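PDB 1ODF: probable ATP-dependent kinase TDA10 from Saccharomyces cerevisiae, which probably phosphorylates a substrate not yet identified at the expense of ATP, with a fold closely resembling that of Escherichia coli pantothenate kinase. Local coordinates for residues A[30-40]-A[153-163]; A[175-186]-A[249-257]. One frame throughout, in Å; residues are numbered along the deposited sequence.

Interaction 1 (A[30-40]-A[153-163])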
loop_
_atom_site.group_PDB
_atom_site.type_symbol
_atom_site.label_atom_id
_atom_site.label_comp_id
_atom_site.label_asym_id
_atom_site.label_seq_id
_atom_site.Cartn_x
_atom_site.Cartn_y
_atom_site.Cartn_z
ATOM N N CYS A 30 -6.833 -2.451 -21.600
ATOM C CA CYS A 30 -6.352 -3.084 -20.374
ATOM C C CYS A 30 -6.511 -2.094 -19.216
ATOM O O CYS A 30 -6.637 -0.889 -19.429
ATOM C CB CYS A 30 -4.883 -3.485 -20.526
ATOM S SG CYS A 30 -3.734 -2.092 -20.730
ATOM N N PRO A 31 -6.522 -2.586 -17.974
ATOM C CA PRO A 31 -6.672 -1.664 -16.844
ATOM C C PRO A 31 -5.459 -0.737 -16.682
ATOM O O PRO A 31 -4.348 -1.041 -17.126
ATOM C CB PRO A 31 -6.804 -2.602 -15.636
ATOM C CG PRO A 31 -7.187 -3.933 -16.236
ATOM C CD PRO A 31 -6.396 -3.975 -17.503
ATOM N N LEU A 32 -5.692 0.410 -16.066
ATOM C CA LEU A 32 -4.622 1.348 -15.770
ATOM C C LEU A 32 -4.592 1.289 -14.248
ATOM O O LEU A 32 -5.611 1.537 -13.596
ATOM C CB LEU A 32 -4.987 2.771 -16.201
ATOM C CG LEU A 32 -3.939 3.903 -16.166
ATOM C CD1 LEU A 32 -4.506 5.088 -15.434
ATOM C CD2 LEU A 32 -2.656 3.468 -15.525
ATOM N N PHE A 33 -3.451 0.929 -13.677
ATOM C CA PHE A 33 -3.352 0.886 -12.225
ATOM C C PHE A 33 -2.809 2.199 -11.667
ATOM O O PHE A 33 -2.050 2.910 -12.334
ATOM C CB PHE A 33 -2.455 -0.270 -11.773
ATOM C CG PHE A 33 -3.150 -1.599 -11.771
ATOM C CD1 PHE A 33 -3.607 -2.165 -12.963
ATOM C CD2 PHE A 33 -3.396 -2.264 -10.574
ATOM C CE1 PHE A 33 -4.304 -3.376 -12.961
ATOM C CE2 PHE A 33 -4.093 -3.476 -10.560
ATOM C CZ PHE A 33 -4.549 -4.034 -11.758
ATOM N N ILE A 34 -3.237 2.525 -10.453
ATOM C CA ILE A 34 -2.769 3.717 -9.774
ATOM C C ILE A 34 -2.384 3.290 -8.357
ATOM O O ILE A 34 -3.240 2.925 -7.542
ATOM C CB ILE A 34 -3.843 4.813 -9.733
ATOM C CG1 ILE A 34 -4.211 5.224 -11.160
ATOM C CG2 ILE A 34 -3.302 6.032 -8.976
ATOM C CD1 ILE A 34 -5.242 6.309 -11.236
ATOM N N PHE A 35 -1.080 3.312 -8.097
ATOM C CA PHE A 35 -0.532 2.912 -6.815
ATOM C C PHE A 35 -0.218 4.090 -5.910
ATOM O O PHE A 35 0.396 5.078 -6.344
ATOM C CB PHE A 35 0.767 2.119 -7.010
ATOM C CG PHE A 35 0.595 0.821 -7.742
ATOM C CD1 PHE A 35 1.415 0.512 -8.826
ATOM C CD2 PHE A 35 -0.360 -0.115 -7.330
ATOM C CE1 PHE A 35 1.292 -0.713 -9.495
ATOM C CE2 PHE A 35 -0.494 -1.345 -7.990
ATOM C CZ PHE A 35 0.335 -1.645 -9.074
ATOM N N PHE A 36 -0.653 3.986 -4.656
ATOM C CA PHE A 36 -0.350 5.005 -3.664
ATOM C C PHE A 36 0.516 4.319 -2.633
ATOM O O PHE A 36 0.165 3.242 -2.139
ATOM C CB PHE A 36 -1.609 5.557 -2.999
ATOM C CG PHE A 36 -2.383 6.511 -3.869
ATOM C CD1 PHE A 36 -3.161 6.040 -4.927
ATOM C CD2 PHE A 36 -2.344 7.877 -3.621
ATOM C CE1 PHE A 36 -3.892 6.921 -5.718
ATOM C CE2 PHE A 36 -3.074 8.768 -4.407
ATOM C CZ PHE A 36 -3.850 8.291 -5.455
ATOM N N SER A 37 1.657 4.938 -2.332
ATOM C CA SER A 37 2.610 4.403 -1.368
ATOM C C SER A 37 3.117 5.501 -0.437
ATOM O O SER A 37 3.475 6.599 -0.879
ATOM C CB SER A 37 3.799 3.780 -2.103
ATOM O OG SER A 37 4.615 3.026 -1.228
ATOM N N GLY A 38 3.153 5.198 0.853
ATOM C CA GLY A 38 3.626 6.174 1.816
ATOM C C GLY A 38 3.702 5.586 3.211
ATOM O O GLY A 38 2.977 4.645 3.524
ATOM N N PRO A 39 4.577 6.115 4.072
ATOM C CA PRO A 39 4.666 5.556 5.422
ATOM C C PRO A 39 3.346 5.653 6.162
ATOM O O PRO A 39 2.499 6.478 5.835
ATOM C CB PRO A 39 5.763 6.397 6.073
ATOM C CG PRO A 39 6.641 6.762 4.912
ATOM C CD PRO A 39 5.610 7.143 3.861
ATOM N N GLN A 40 3.163 4.787 7.148
ATOM C CA GLN A 40 1.946 4.818 7.949
ATOM C C GLN A 40 1.867 6.192 8.621
ATOM O O GLN A 40 2.844 6.662 9.204
ATOM C CB GLN A 40 2.003 3.715 8.994
ATOM C CG GLN A 40 2.038 2.323 8.390
ATOM C CD GLN A 40 2.820 1.340 9.239
ATOM O OE1 GLN A 40 4.045 1.460 9.377
ATOM N NE2 GLN A 40 2.120 0.365 9.820
ATOM N N VAL A 153 -12.351 -3.605 -15.829
ATOM C CA VAL A 153 -11.947 -2.496 -14.977
ATOM C C VAL A 153 -11.071 -1.541 -15.784
ATOM O O VAL A 153 -10.100 -1.960 -16.415
ATOM C CB VAL A 153 -11.157 -2.990 -13.755
ATOM C CG1 VAL A 153 -10.872 -1.822 -12.811
ATOM C CG2 VAL A 153 -11.942 -4.083 -13.049
ATOM N N ASP A 154 -11.432 -0.261 -15.770
ATOM C CA ASP A 154 -10.680 0.752 -16.496
ATOM C C ASP A 154 -9.543 1.353 -15.661
ATOM O O ASP A 154 -8.433 1.534 -16.152
ATOM C CB ASP A 154 -11.642 1.847 -16.970
ATOM C CG ASP A 154 -12.630 1.335 -18.022
ATOM O OD1 ASP A 154 -12.189 1.034 -19.152
ATOM O OD2 ASP A 154 -13.837 1.227 -17.711
ATOM N N ILE A 155 -9.827 1.661 -14.402
ATOM C CA ILE A 155 -8.828 2.224 -13.504
ATOM C C ILE A 155 -8.895 1.504 -12.167
ATOM O O ILE A 155 -9.963 1.396 -11.570
ATOM C CB ILE A 155 -9.062 3.744 -13.262
ATOM C CG1 ILE A 155 -8.841 4.510 -14.569
ATOM C CG2 ILE A 155 -8.122 4.266 -12.162
ATOM C CD1 ILE A 155 -9.157 5.980 -14.474
ATOM N N PHE A 156 -7.759 0.986 -11.713
ATOM C CA PHE A 156 -7.728 0.306 -10.433
ATOM C C PHE A 156 -6.736 0.966 -9.491
ATOM O O PHE A 156 -5.532 1.028 -9.754
ATOM C CB PHE A 156 -7.385 -1.176 -10.592
ATOM C CG PHE A 156 -7.589 -1.957 -9.337
ATOM C CD1 PHE A 156 -6.669 -1.876 -8.291
ATOM C CD2 PHE A 156 -8.751 -2.712 -9.153
ATOM C CE1 PHE A 156 -6.905 -2.528 -7.081
ATOM C CE2 PHE A 156 -8.995 -3.372 -7.936
ATOM C CZ PHE A 156 -8.072 -3.277 -6.905
ATOM N N ILE A 157 -7.271 1.446 -8.380
ATOM C CA ILE A 157 -6.496 2.131 -7.364
ATOM C C ILE A 157 -6.151 1.185 -6.226
ATOM O O ILE A 157 -7.038 0.617 -5.596
ATOM C CB ILE A 157 -7.298 3.334 -6.802
ATOM C CG1 ILE A 157 -7.676 4.274 -7.950
ATOM C CG2 ILE A 157 -6.492 4.073 -5.745
ATOM C CD1 ILE A 157 -8.511 5.461 -7.521
ATOM N N LEU A 158 -4.857 1.003 -5.981
ATOM C CA LEU A 158 -4.396 0.150 -4.892
ATOM C C LEU A 158 -3.455 0.995 -4.023
ATOM O O LEU A 158 -2.658 1.785 -4.548
ATOM C CB LEU A 158 -3.662 -1.084 -5.432
ATOM C CG LEU A 158 -3.174 -2.088 -4.376
ATOM C CD1 LEU A 158 -4.377 -2.725 -3.668
ATOM C CD2 LEU A 158 -2.312 -3.148 -5.035
ATOM N N GLU A 159 -3.553 0.839 -2.704
ATOM C CA GLU A 159 -2.717 1.613 -1.794
ATOM C C GLU A 159 -2.219 0.808 -0.603
ATOM O O GLU A 159 -2.929 -0.050 -0.079
ATOM C CB GLU A 159 -3.482 2.840 -1.295
ATOM C CG GLU A 159 -4.604 2.525 -0.316
ATOM C CD GLU A 159 -4.126 2.394 1.131
ATOM O OE1 GLU A 159 -4.893 1.844 1.945
ATOM O OE2 GLU A 159 -2.999 2.842 1.461
ATOM N N GLY A 160 -0.988 1.106 -0.191
ATOM C CA GLY A 160 -0.363 0.440 0.938
ATOM C C GLY A 160 0.888 1.200 1.355
ATOM O O GLY A 160 1.421 2.012 0.589
ATOM N N TRP A 161 1.366 0.931 2.568
ATOM C CA TRP A 161 2.551 1.604 3.089
ATOM C C TRP A 161 3.856 1.038 2.526
ATOM O O TRP A 161 4.901 1.676 2.645
ATOM C CB TRP A 161 2.583 1.537 4.631
ATOM C CG TRP A 161 2.712 0.148 5.157
ATOM C CD1 TRP A 161 1.698 -0.735 5.407
ATOM C CD2 TRP A 161 3.929 -0.568 5.381
ATOM N NE1 TRP A 161 2.213 -1.963 5.765
ATOM C CE2 TRP A 161 3.580 -1.887 5.753
ATOM C CE3 TRP A 161 5.287 -0.227 5.295
ATOM C CZ2 TRP A 161 4.537 -2.861 6.033
ATOM C CZ3 TRP A 161 6.232 -1.192 5.575
ATOM C CH2 TRP A 161 5.853 -2.495 5.938
ATOM N N PHE A 162 3.801 -0.148 1.919
ATOM C CA PHE A 162 5.002 -0.767 1.354
ATOM C C PHE A 162 4.931 -1.072 -0.155
ATOM O O PHE A 162 5.766 -1.809 -0.686
ATOM C CB PHE A 162 5.330 -2.053 2.119
ATOM C CG PHE A 162 4.310 -3.147 1.936
ATOM C CD1 PHE A 162 4.476 -4.119 0.945
ATOM C CD2 PHE A 162 3.184 -3.210 2.753
ATOM C CE1 PHE A 162 3.534 -5.142 0.770
ATOM C CE2 PHE A 162 2.228 -4.231 2.590
ATOM C CZ PHE A 162 2.405 -5.201 1.595
ATOM N N LEU A 163 3.948 -0.511 -0.844
ATOM C CA LEU A 163 3.830 -0.749 -2.271
ATOM C C LEU A 163 5.031 -0.146 -3.003
ATOM O O LEU A 163 5.371 1.028 -2.817
ATOM C CB LEU A 163 2.536 -0.139 -2.811
ATOM C CG LEU A 163 1.202 -0.606 -2.217
ATOM C CD1 LEU A 163 0.057 -0.050 -3.056
ATOM C CD2 LEU A 163 1.138 -2.121 -2.186
HETATM O O HOH W 1 -8.012 1.664 -18.962
#
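Phe33 and Phe156 meet on one side of a parallel strand pair, their rings set obliquely with planes 33° apart. The pair also makes a CH-pi contact: Phe156 CB stands over the face of the Phe33 ring, 4.1 Å from its centroid. Further along the same side, Leu158 CD2 reaches the edge of the Phe35 ring, 3.9 Å from Phe35 CE2. On the other side Ile34 CD1 comes 3.7 Å from Ile155 CG2, and the Phe36 ring meets Ile157 CG2 obliquely. Six backbone hydrogen bonds, from Leu32 N to Asp154 O through Gly160 N to Phe36 O, fix this register. At the end of strand 32-37, Ser37 OG, turned anti to the backbone N (chi1 -169°), donates to a lone pair of Leu163 O at 2.7 Å, beyond the other strand. Gln40, in the predicted ATP-binding P-loop, lays its amide over one face of the Trp161 indole, the planes 21° apart; the amide has its polar partner in Tyr252. In the mixed sheet strand 32-37 lies between 155-160 and 204-211, and 155-160 between 32-37 and the edge strand 65-69, with helices 8-24 and 44-59 over the side bearing Ile34 and Phe36.

Interaction 2 (A[175-186]-A[249-257]); sequences NDLLTGDMVDVN and MPSYKLYLN
The Tyr255 ring has Leu254 CB over one face, 4.0 Å above its centre, and the amide oxygen of Asn186 at its edge. Ring and amide are nearly coplanar, 10° apart, which lets Tyr255 OH donate in the carbonyl plane to a lone pair of Asn186 OD1 at 2.9 Å. That oxygen also accepts from the backbone N of Ile168, so two donors grip it. Met182 CE approaches the same ring obliquely, 4.0 Å from Tyr255 CE1. A phenylalanine in place of Tyr255 would lack the hydroxyl, and Asn186 OD1 would probably keep Ile168 N but lose its tie to helix 249-262. Met182 is a knob in a hole formed by Pro250, Ser251, Leu254 and Tyr255; it closes a type II' turn that begins at Thr179 and leads into helix 182-195. Its CG lies 3.7 Å from Pro250 CB, and bends at chi2 (-51°) and chi3 (-71°) curl the chain to bring the methyl CE beside Ser251 OG. Leu254 spreads its branches over the preceding loop: CD1 touches Leu178 CD1 at 3.9 Å, whereas CD2 meets Asn175 ND2 at 3.7 Å. In an Asx motif, Asn175 OD1 accepts from Leu178 N, which lies above the carbonyl plane. Leu177 packs its CB against Leu254 CG and sends CD1 to Lys253 O, 3.6 Å away.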
loop_
_atom_site.group_PDB
_atom_site.type_symbol
_atom_site.label_atom_id
_atom_site.label_comp_id
_atom_site.label_asym_id
_atom_site.label_seq_id
_atom_site.Cartn_x
_atom_site.Cartn_y
_atom_site.Cartn_z
ATOM N N ASN A 175 24.174 -8.049 3.703
ATOM C CA ASN A 175 23.422 -6.861 4.102
ATOM C C ASN A 175 23.071 -6.931 5.589
ATOM O O ASN A 175 22.299 -7.790 6.020
ATOM C CB ASN A 175 22.141 -6.738 3.278
ATOM C CG ASN A 175 21.428 -5.424 3.518
ATOM O OD1 ASN A 175 21.141 -5.059 4.661
ATOM N ND2 ASN A 175 21.139 -4.704 2.439
ATOM N N ASP A 176 23.637 -6.013 6.365
ATOM C CA ASP A 176 23.419 -5.975 7.809
ATOM C C ASP A 176 21.957 -5.783 8.209
ATOM O O ASP A 176 21.493 -6.370 9.191
ATOM C CB ASP A 176 24.276 -4.868 8.419
ATOM C CG ASP A 176 25.691 -4.869 7.873
ATOM O OD1 ASP A 176 26.360 -5.924 7.956
ATOM O OD2 ASP A 176 26.128 -3.817 7.357
ATOM N N LEU A 177 21.237 -4.961 7.448
ATOM C CA LEU A 177 19.825 -4.696 7.720
ATOM C C LEU A 177 18.979 -5.943 7.439
ATOM O O LEU A 177 17.947 -6.178 8.078
ATOM C CB LEU A 177 19.343 -3.522 6.856
ATOM C CG LEU A 177 19.976 -2.162 7.174
ATOM C CD1 LEU A 177 19.702 -1.170 6.059
ATOM C CD2 LEU A 177 19.427 -1.654 8.500
ATOM N N LEU A 178 19.434 -6.746 6.484
ATOM C CA LEU A 178 18.722 -7.953 6.116
ATOM C C LEU A 178 19.180 -9.140 6.944
ATOM O O LEU A 178 20.053 -9.903 6.536
ATOM C CB LEU A 178 18.913 -8.248 4.627
ATOM C CG LEU A 178 18.131 -9.461 4.122
ATOM C CD1 LEU A 178 16.662 -9.331 4.519
ATOM C CD2 LEU A 178 18.284 -9.573 2.615
ATOM N N THR A 179 18.584 -9.294 8.115
ATOM C CA THR A 179 18.940 -10.398 8.981
ATOM C C THR A 179 17.751 -10.823 9.821
ATOM O O THR A 179 16.671 -10.236 9.735
ATOM C CB THR A 179 20.074 -10.010 9.923
ATOM O OG1 THR A 179 20.497 -11.165 10.656
ATOM C CG2 THR A 179 19.599 -8.930 10.900
ATOM N N GLY A 180 17.964 -11.849 10.636
ATOM C CA GLY A 180 16.917 -12.342 11.506
ATOM C C GLY A 180 15.564 -12.518 10.852
ATOM O O GLY A 180 15.438 -13.140 9.793
ATOM N N ASP A 181 14.544 -11.954 11.487
ATOM C CA ASP A 181 13.180 -12.072 10.995
ATOM C C ASP A 181 12.944 -11.414 9.637
ATOM O O ASP A 181 11.981 -11.750 8.942
ATOM C CB ASP A 181 12.201 -11.498 12.029
ATOM C CG ASP A 181 12.282 -12.211 13.378
ATOM O OD1 ASP A 181 12.518 -13.439 13.396
ATOM O OD2 ASP A 181 12.090 -11.548 14.420
ATOM N N MET A 182 13.814 -10.485 9.251
ATOM C CA MET A 182 13.648 -9.801 7.973
ATOM C C MET A 182 13.942 -10.680 6.776
ATOM O O MET A 182 13.503 -10.390 5.670
ATOM C CB MET A 182 14.524 -8.549 7.901
ATOM C CG MET A 182 13.916 -7.339 8.587
ATOM S SD MET A 182 12.212 -7.021 8.047
ATOM C CE MET A 182 12.483 -6.416 6.329
ATOM N N VAL A 183 14.682 -11.754 7.000
ATOM C CA VAL A 183 15.032 -12.666 5.925
ATOM C C VAL A 183 13.782 -13.227 5.256
ATOM O O VAL A 183 13.672 -13.217 4.029
ATOM C CB VAL A 183 15.910 -13.813 6.460
ATOM C CG1 VAL A 183 16.052 -14.918 5.415
ATOM C CG2 VAL A 183 17.280 -13.256 6.840
ATOM N N ASP A 184 12.840 -13.709 6.060
ATOM C CA ASP A 184 11.603 -14.259 5.518
ATOM C C ASP A 184 10.715 -13.145 4.953
ATOM O O ASP A 184 10.073 -13.316 3.917
ATOM C CB ASP A 184 10.828 -15.021 6.600
ATOM C CG ASP A 184 11.581 -16.237 7.122
ATOM O OD1 ASP A 184 11.888 -17.153 6.322
ATOM O OD2 ASP A 184 11.863 -16.275 8.340
ATOM N N VAL A 185 10.679 -12.004 5.632
ATOM C CA VAL A 185 9.857 -10.895 5.169
ATOM C C VAL A 185 10.272 -10.539 3.747
ATOM O O VAL A 185 9.425 -10.416 2.856
ATOM C CB VAL A 185 10.002 -9.658 6.089
ATOM C CG1 VAL A 185 9.161 -8.499 5.556
ATOM C CG2 VAL A 185 9.552 -10.015 7.501
ATOM N N ASN A 186 11.579 -10.393 3.548
ATOM C CA ASN A 186 12.148 -10.074 2.245
ATOM C C ASN A 186 11.707 -11.094 1.192
ATOM O O ASN A 186 11.398 -10.729 0.063
ATOM C CB ASN A 186 13.679 -10.057 2.336
ATOM C CG ASN A 186 14.339 -9.736 1.011
ATOM O OD1 ASN A 186 14.231 -8.618 0.503
ATOM N ND2 ASN A 186 15.020 -10.719 0.439
ATOM N N MET A 249 9.842 -0.483 11.143
ATOM C CA MET A 249 11.101 0.215 10.900
ATOM C C MET A 249 12.163 -0.552 10.107
ATOM O O MET A 249 12.857 0.034 9.276
ATOM C CB MET A 249 11.699 0.680 12.226
ATOM C CG MET A 249 11.130 1.989 12.719
ATOM S SD MET A 249 11.501 3.303 11.557
ATOM C CE MET A 249 9.890 4.037 11.402
ATOM N N PRO A 250 12.325 -1.863 10.366
ATOM C CA PRO A 250 13.343 -2.601 9.602
ATOM C C PRO A 250 13.058 -2.521 8.096
ATOM O O PRO A 250 13.960 -2.272 7.289
ATOM C CB PRO A 250 13.223 -4.019 10.151
ATOM C CG PRO A 250 12.813 -3.780 11.586
ATOM C CD PRO A 250 11.772 -2.694 11.451
ATOM N N SER A 251 11.794 -2.717 7.729
ATOM C CA SER A 251 11.394 -2.647 6.327
ATOM C C SER A 251 11.715 -1.276 5.741
ATOM O O SER A 251 12.262 -1.171 4.649
ATOM C CB SER A 251 9.900 -2.923 6.189
ATOM O OG SER A 251 9.620 -4.269 6.505
ATOM N N TYR A 252 11.366 -0.226 6.479
ATOM C CA TYR A 252 11.622 1.139 6.036
ATOM C C TYR A 252 13.106 1.346 5.768
ATOM O O TYR A 252 13.489 1.806 4.691
ATOM C CB TYR A 252 11.137 2.147 7.097
ATOM C CG TYR A 252 9.637 2.354 7.111
ATOM C CD1 TYR A 252 8.915 2.321 8.308
ATOM C CD2 TYR A 252 8.933 2.568 5.924
ATOM C CE1 TYR A 252 7.524 2.490 8.314
ATOM C CE2 TYR A 252 7.545 2.739 5.922
ATOM C CZ TYR A 252 6.847 2.697 7.115
ATOM O OH TYR A 252 5.471 2.837 7.100
ATOM N N LYS A 253 13.931 0.990 6.749
ATOM C CA LYS A 253 15.376 1.141 6.633
ATOM C C LYS A 253 15.962 0.355 5.462
ATOM O O LYS A 253 16.907 0.803 4.820
ATOM C CB LYS A 253 16.069 0.687 7.922
ATOM C CG LYS A 253 15.679 1.462 9.161
ATOM C CD LYS A 253 16.446 0.955 10.380
ATOM C CE LYS A 253 16.122 1.779 11.623
ATOM N NZ LYS A 253 16.973 1.403 12.804
ATOM N N LEU A 254 15.407 -0.821 5.194
ATOM C CA LEU A 254 15.905 -1.646 4.106
ATOM C C LEU A 254 15.480 -1.221 2.693
ATOM O O LEU A 254 16.321 -1.131 1.805
ATOM C CB LEU A 254 15.478 -3.101 4.309
ATOM C CG LEU A 254 16.563 -4.187 4.269
ATOM C CD1 LEU A 254 15.909 -5.519 3.947
ATOM C CD2 LEU A 254 17.625 -3.854 3.232
ATOM N N TYR A 255 14.189 -0.937 2.499
ATOM C CA TYR A 255 13.666 -0.618 1.166
ATOM C C TYR A 255 13.289 0.803 0.776
ATOM O O TYR A 255 13.319 1.136 -0.408
ATOM C CB TYR A 255 12.434 -1.484 0.886
ATOM C CG TYR A 255 12.548 -2.929 1.318
ATOM C CD1 TYR A 255 11.817 -3.414 2.405
ATOM C CD2 TYR A 255 13.346 -3.823 0.609
ATOM C CE1 TYR A 255 11.873 -4.765 2.768
ATOM C CE2 TYR A 255 13.410 -5.173 0.957
ATOM C CZ TYR A 255 12.673 -5.639 2.034
ATOM O OH TYR A 255 12.726 -6.974 2.357
ATOM N N LEU A 256 12.920 1.638 1.741
ATOM C CA LEU A 256 12.470 2.990 1.420
ATOM C C LEU A 256 13.367 3.814 0.504
ATOM O O LEU A 256 12.884 4.485 -0.407
ATOM C CB LEU A 256 12.183 3.786 2.697
ATOM C CG LEU A 256 11.471 5.127 2.431
ATOM C CD1 LEU A 256 10.095 4.863 1.794
ATOM C CD2 LEU A 256 11.310 5.914 3.725
ATOM N N ASN A 257 14.670 3.761 0.732
ATOM C CA ASN A 257 15.597 4.542 -0.078
ATOM C C ASN A 257 15.593 4.168 -1.573
ATOM O O ASN A 257 15.313 5.011 -2.422
ATOM C CB ASN A 257 17.007 4.418 0.500
ATOM C CG ASN A 257 17.992 5.341 -0.180
ATOM O OD1 ASN A 257 17.644 6.074 -1.108
ATOM N ND2 ASN A 257 19.231 5.311 0.277
#

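How the interactions relate
The two contacts have centres 23 Å apart, yet they join at the predicted ATP-binding loop. Interaction 1 ends in that loop, and helix 249-262 of interaction 2 reaches it through Tyr252, whose OH lies 3.0 Å from Gln40 OE1, a probable hydrogen bond. Trp161 takes part as well, since its CH2 is 4.1 Å from Ser251 CB, and Ser251 also borders the Met182 knob. One turn of helix thus meets the loops that follow the two strands and the segment 175-186. A bound sulfate near the side chain of Gln40 is consistent with an anion pocket there. The two are in series along the chain, helix 182-195 being the next element after strand 155-160.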